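Local coordinates for erythrocyte membrane protein 1 (Plasmodium falciparum, PDB 2YK0) that probably binds host cell surface receptors as a parasite adhesin, this chain being its N-terminal segment with the DBL1-alpha and CIDR-gamma domains, at residues Ile89-Asn94 against Leu146-Asn151. The protein carries 8 engineered substitutions. Residues are numbered along the deposited sequence; the frame is centred on the assembly and turned at random.
Sequences IKTGYN and LEFLDN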
loop_
_atom_site.group_PDB
_atom_site.type_symbol
_atom_site.label_atom_id
_atom_site.label_comp_id
_atom_site.label_asym_id
_atom_site.label_seq_id
_atom_site.Cartn_x
_atom_site.Cartn_y
_atom_site.Cartn_z
ATOM N N ILE A 89 -28.412 -19.538 0.202
ATOM C CA ILE A 89 -28.652 -18.095 0.072
ATOM C C ILE A 89 -30.103 -17.793 -0.058
ATOM O O ILE A 89 -30.719 -18.150 -1.055
ATOM C CB ILE A 89 -27.774 -17.412 -0.997
ATOM C CG1 ILE A 89 -26.294 -17.808 -0.826
ATOM C CG2 ILE A 89 -27.959 -15.892 -0.959
ATOM C CD1 ILE A 89 -25.519 -17.788 -1.995
ATOM N N LYS A 90 -30.668 -17.211 0.999
ATOM C CA LYS A 90 -32.084 -16.868 1.086
ATOM C C LYS A 90 -32.284 -15.368 1.255
ATOM O O LYS A 90 -33.395 -14.936 1.580
ATOM C CB LYS A 90 -32.780 -17.668 2.204
ATOM C CG LYS A 90 -32.983 -19.141 1.883
ATOM C CD LYS A 90 -34.041 -19.764 2.783
ATOM C CE LYS A 90 -34.301 -21.218 2.471
ATOM N NZ LYS A 90 -33.593 -22.141 3.402
ATOM N N THR A 91 -31.213 -14.571 1.018
ATOM C CA THR A 91 -31.252 -13.102 1.101
ATOM C C THR A 91 -31.878 -12.442 -0.130
ATOM O O THR A 91 -31.923 -13.040 -1.217
ATOM C CB THR A 91 -29.859 -12.486 1.377
ATOM O OG1 THR A 91 -30.052 -11.090 1.620
ATOM C CG2 THR A 91 -28.867 -12.656 0.200
ATOM N N GLY A 92 -32.284 -11.185 0.057
ATOM C CA GLY A 92 -32.850 -10.358 -0.995
ATOM C C GLY A 92 -31.807 -9.892 -1.990
ATOM O O GLY A 92 -31.987 -10.088 -3.193
ATOM N N TYR A 93 -30.699 -9.291 -1.487
ATOM C CA TYR A 93 -29.607 -8.738 -2.299
ATOM C C TYR A 93 -28.997 -9.669 -3.359
ATOM O O TYR A 93 -28.911 -9.275 -4.523
ATOM C CB TYR A 93 -28.553 -7.986 -1.452
ATOM C CG TYR A 93 -27.685 -8.843 -0.547
ATOM C CD1 TYR A 93 -26.639 -9.602 -1.065
ATOM C CD2 TYR A 93 -27.842 -8.813 0.837
ATOM C CE1 TYR A 93 -25.824 -10.378 -0.240
ATOM C CE2 TYR A 93 -27.019 -9.573 1.677
ATOM C CZ TYR A 93 -26.010 -10.353 1.132
ATOM O OH TYR A 93 -25.193 -11.107 1.940
ATOM N N ASN A 94 -28.618 -10.906 -2.974
ATOM C CA ASN A 94 -28.048 -11.883 -3.904
ATOM C C ASN A 94 -29.135 -12.864 -4.340
ATOM O O ASN A 94 -29.437 -13.843 -3.639
ATOM C CB ASN A 94 -26.822 -12.610 -3.311
ATOM C CG ASN A 94 -25.941 -13.366 -4.308
ATOM O OD1 ASN A 94 -26.286 -13.579 -5.470
ATOM N ND2 ASN A 94 -24.771 -13.802 -3.860
ATOM N N LEU A 146 -21.408 -19.084 2.621
ATOM C CA LEU A 146 -21.040 -19.473 3.988
ATOM C C LEU A 146 -21.696 -18.549 5.021
ATOM O O LEU A 146 -21.763 -18.883 6.213
ATOM C CB LEU A 146 -19.502 -19.531 4.190
ATOM C CG LEU A 146 -18.689 -20.489 3.308
ATOM C CD1 LEU A 146 -17.231 -20.382 3.613
ATOM C CD2 LEU A 146 -19.085 -21.930 3.518
ATOM N N GLU A 147 -22.241 -17.422 4.566
ATOM C CA GLU A 147 -22.958 -16.511 5.456
ATOM C C GLU A 147 -24.360 -17.096 5.777
ATOM O O GLU A 147 -25.124 -16.502 6.560
ATOM C CB GLU A 147 -23.117 -15.122 4.805
ATOM C CG GLU A 147 -21.852 -14.535 4.204
ATOM C CD GLU A 147 -21.891 -13.049 3.902
ATOM O OE1 GLU A 147 -22.944 -12.414 4.149
ATOM O OE2 GLU A 147 -20.842 -12.508 3.480
ATOM N N PHE A 148 -24.685 -18.252 5.134
ATOM C CA PHE A 148 -25.975 -18.938 5.163
ATOM C C PHE A 148 -26.065 -20.286 5.866
ATOM O O PHE A 148 -27.153 -20.875 5.921
ATOM C CB PHE A 148 -26.540 -18.959 3.749
ATOM C CG PHE A 148 -26.927 -17.545 3.389
ATOM C CD1 PHE A 148 -28.122 -16.989 3.863
ATOM C CD2 PHE A 148 -26.047 -16.727 2.688
ATOM C CE1 PHE A 148 -28.445 -15.664 3.607
ATOM C CE2 PHE A 148 -26.376 -15.399 2.427
ATOM C CZ PHE A 148 -27.575 -14.878 2.885
ATOM N N LEU A 149 -24.930 -20.686 6.517
ATOM C CA LEU A 149 -24.644 -21.906 7.280
ATOM C C LEU A 149 -25.519 -22.214 8.477
ATOM O O LEU A 149 -25.573 -23.385 8.858
ATOM C CB LEU A 149 -23.177 -21.893 7.703
ATOM C CG LEU A 149 -22.175 -22.768 6.946
ATOM C CD1 LEU A 149 -22.656 -23.134 5.568
ATOM C CD2 LEU A 149 -20.830 -22.071 6.856
ATOM N N ASP A 150 -26.166 -21.199 9.096
ATOM C CA ASP A 150 -27.072 -21.417 10.231
ATOM C C ASP A 150 -28.506 -21.625 9.732
ATOM O O ASP A 150 -29.186 -20.650 9.438
ATOM C CB ASP A 150 -26.979 -20.254 11.246
ATOM C CG ASP A 150 -28.019 -20.235 12.368
ATOM O OD1 ASP A 150 -28.460 -21.330 12.803
ATOM O OD2 ASP A 150 -28.367 -19.130 12.831
ATOM N N ASN A 151 -28.953 -22.898 9.600
ATOM C CA ASN A 151 -30.290 -23.289 9.086
ATOM C C ASN A 151 -30.625 -24.755 9.381
ATOM O O ASN A 151 -29.751 -25.521 9.776
ATOM C CB ASN A 151 -30.434 -23.018 7.586
ATOM C CG ASN A 151 -29.423 -23.764 6.752
ATOM O OD1 ASN A 151 -29.420 -24.998 6.690
ATOM N ND2 ASN A 151 -28.481 -23.048 6.174
#
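Phe148 lays one face of its ring over the backbone of Ile89, and it buries more surface here than any other residue, being met by Ile89, Lys90 and Thr91. The evidence for a CH-pi interaction is geometric: Ile89 CA sits 3.9 Å from the centroid of the Phe148 ring and only 14° off the ring normal. The isoleucine side chain continues the contact under the same ring, crossing phenylalanine at about a right angle. Its CG1 reaches Phe148 CD2 at 3.7 Å, while CG2, set opposite the backbone N by a chi1 of -49°, passes beneath the far end of the ring, 3.8 Å from Phe148 CE2. Thr91 meets that far end obliquely, with CB 3.6 Å from Phe148 CZ and CG2 close behind. The same methyl of Thr91 lies over the centre of the Tyr93 ring, 3.7 Å above its plane, and so touches both aromatic side chains. Tyr93 OH comes to the edge of the Phe148 ring, near its plane, and stands 3.4 Å from Glu147 OE1. The angle there is too poor for a hydrogen bond, and the tyrosine is poorly ordered, so this polar approach adds little evidence of a firm link. Within 146-151, Asn151 ND2 gives a weak hydrogen bond to Phe148 O (2.6 Å, 128°), while Leu149 packs on helix 219-234. An aromatic side chain laid on a neighbouring backbone here joins irregular segments from the loops before and after helix 136-139, at the surface of the helical, loop-rich Duffy-binding-like fold, away from the magnesium sites.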